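Side-chain contact in leucine aminopeptidase 1 (Caenorhabditis elegans, PDB 2HC9), which is a zinc-dependent leucine aminopeptidase that releases N-terminal amino acids from peptides and probably acts as a digestive enzyme: residues S122-I127 with V146-V151. The protein carries 1 engineered substitution. Numbering follows the deposited sequence.
Sequences SHVAAI and VNIDVV
No flat group takes part where V124 and I127 of helix 120-128 meet I148 and V150 of strand 145-151; all four side chains are branched and aliphatic, so methyls and methylenes do the touching. I127 and I148 run past each other in opposite directions, each with its delta methyl beside the other's gamma branch. I127 CG2 sits 3.7 Å from I148 CD1, and I127 CD1 lies 4.1 Å from I148 CG2. Both chains are extended beyond CB (chi2 166° in I127, 171° in I148), which gives them the length to overlap. One helical turn earlier, V124 CG2, anti to the carbonyl carbon, comes within 4.0 Å of V150 CG2, the two valines crossing at about a right angle. Both V124 methyls also border I148, CG2 4.3 Å from I148 CG2 and CG1 4.4 Å from I148 CD1, which joins the two pairs. The segment axes approach to 10.4 Å at 163°, the nearly antiparallel packing of a helix on the next strand of a beta-alpha-beta unit, here 108-114, 120-128 and 145-151 in the N-terminal domain. Strand neighbours extend the apolar layer: V124 also touches V6 and L113, I127 touches F111, and I148 touches V4. I93 of helix 90-97 packs on I127. D149, between I148 and V150, instead forms a salt bridge with R7 and a hydrogen bond with H110. With 186 Å² buried, both sides summed, the contact between these segments is purely apolar, its packing shared with the neighbouring strands and helix 90-97, without directional bonds to set the spacing.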
loop_
_atom_site.group_PDB
_atom_site.type_symbol
_atom_site.label_atom_id
_atom_site.label_comp_id
_atom_site.label_asym_id
_atom_site.label_seq_id
_atom_site.Cartn_x
_atom_site.Cartn_y
_atom_site.Cartn_z
ATOM N N SER A 122 35.208 2.054 26.600
ATOM C CA SER A 122 34.319 1.599 25.519
ATOM C C SER A 122 34.388 0.091 25.345
ATOM O O SER A 122 33.367 -0.558 25.057
ATOM C CB SER A 122 34.683 2.290 24.197
ATOM O OG SER A 122 35.993 1.920 23.819
ATOM N N HIS A 123 35.597 -0.475 25.513
ATOM C CA HIS A 123 35.779 -1.917 25.331
ATOM C C HIS A 123 35.086 -2.691 26.439
ATOM O O HIS A 123 34.394 -3.684 26.177
ATOM C CB HIS A 123 37.274 -2.262 25.296
ATOM C CG HIS A 123 37.940 -1.880 24.005
ATOM N ND1 HIS A 123 39.118 -2.456 23.567
ATOM C CD2 HIS A 123 37.561 -1.018 23.030
ATOM C CE1 HIS A 123 39.460 -1.928 22.402
ATOM N NE2 HIS A 123 38.534 -1.055 22.052
ATOM N N VAL A 124 35.274 -2.246 27.680
ATOM C CA VAL A 124 34.559 -2.859 28.810
ATOM C C VAL A 124 33.025 -2.800 28.590
ATOM O O VAL A 124 32.333 -3.807 28.734
ATOM C CB VAL A 124 34.971 -2.216 30.152
ATOM C CG1 VAL A 124 34.020 -2.662 31.293
ATOM C CG2 VAL A 124 36.418 -2.582 30.468
ATOM N N ALA A 125 32.524 -1.625 28.206
ATOM C CA ALA A 125 31.080 -1.451 28.022
ATOM C C ALA A 125 30.581 -2.418 26.945
ATOM O O ALA A 125 29.541 -3.078 27.116
ATOM C CB ALA A 125 30.768 -0.022 27.626
ATOM N N ALA A 126 31.321 -2.497 25.835
ATOM C CA ALA A 126 30.936 -3.385 24.733
ATOM C C ALA A 126 30.824 -4.834 25.210
ATOM O O ALA A 126 29.901 -5.543 24.795
ATOM C CB ALA A 126 31.936 -3.294 23.569
ATOM N N ILE A 127 31.764 -5.283 26.058
ATOM C CA ILE A 127 31.677 -6.669 26.595
ATOM C C ILE A 127 30.463 -6.825 27.517
ATOM O O ILE A 127 29.705 -7.806 27.419
ATOM C CB ILE A 127 32.979 -7.071 27.356
ATOM C CG1 ILE A 127 34.188 -7.137 26.410
ATOM C CG2 ILE A 127 32.806 -8.402 28.107
ATOM C CD1 ILE A 127 35.561 -7.193 27.142
ATOM N N VAL A 146 31.381 -13.536 35.680
ATOM C CA VAL A 146 32.214 -12.901 34.644
ATOM C C VAL A 146 33.280 -12.014 35.280
ATOM O O VAL A 146 32.973 -11.167 36.120
ATOM C CB VAL A 146 31.367 -12.087 33.634
ATOM C CG1 VAL A 146 32.249 -11.413 32.579
ATOM C CG2 VAL A 146 30.283 -12.985 32.997
ATOM N N ASN A 147 34.535 -12.241 34.897
ATOM C CA ASN A 147 35.625 -11.331 35.255
ATOM C C ASN A 147 36.214 -10.731 33.979
ATOM O O ASN A 147 36.719 -11.462 33.125
ATOM C CB ASN A 147 36.730 -12.073 36.015
ATOM C CG ASN A 147 36.318 -12.390 37.448
ATOM O OD1 ASN A 147 36.286 -11.516 38.319
ATOM N ND2 ASN A 147 35.976 -13.639 37.679
ATOM N N ILE A 148 36.128 -9.410 33.855
ATOM C CA ILE A 148 36.845 -8.679 32.810
ATOM C C ILE A 148 38.138 -8.123 33.398
ATOM O O ILE A 148 38.140 -7.125 34.137
ATOM C CB ILE A 148 35.976 -7.516 32.204
ATOM C CG1 ILE A 148 34.573 -8.059 31.807
ATOM C CG2 ILE A 148 36.726 -6.844 31.032
ATOM C CD1 ILE A 148 33.578 -6.988 31.405
ATOM N N ASP A 149 39.235 -8.780 33.046
ATOM C CA ASP A 149 40.574 -8.399 33.504
ATOM C C ASP A 149 41.268 -7.512 32.486
ATOM O O ASP A 149 41.639 -7.941 31.386
ATOM C CB ASP A 149 41.410 -9.655 33.802
ATOM C CG ASP A 149 40.916 -10.399 35.045
ATOM O OD1 ASP A 149 39.964 -9.916 35.717
ATOM O OD2 ASP A 149 41.483 -11.463 35.345
ATOM N N VAL A 150 41.440 -6.259 32.874
ATOM C CA VAL A 150 41.975 -5.277 31.971
ATOM C C VAL A 150 43.482 -5.244 32.197
ATOM O O VAL A 150 43.941 -5.076 33.333
ATOM C CB VAL A 150 41.392 -3.885 32.245
ATOM C CG1 VAL A 150 41.980 -2.879 31.268
ATOM C CG2 VAL A 150 39.854 -3.900 32.155
ATOM N N VAL A 151 44.228 -5.402 31.107
ATOM C CA VAL A 151 45.691 -5.295 31.123
ATOM C C VAL A 151 46.041 -3.926 30.545
ATOM O O VAL A 151 46.047 -3.724 29.314
ATOM C CB VAL A 151 46.336 -6.396 30.266
ATOM C CG1 VAL A 151 47.866 -6.279 30.311
ATOM C CG2 VAL A 151 45.888 -7.782 30.751
#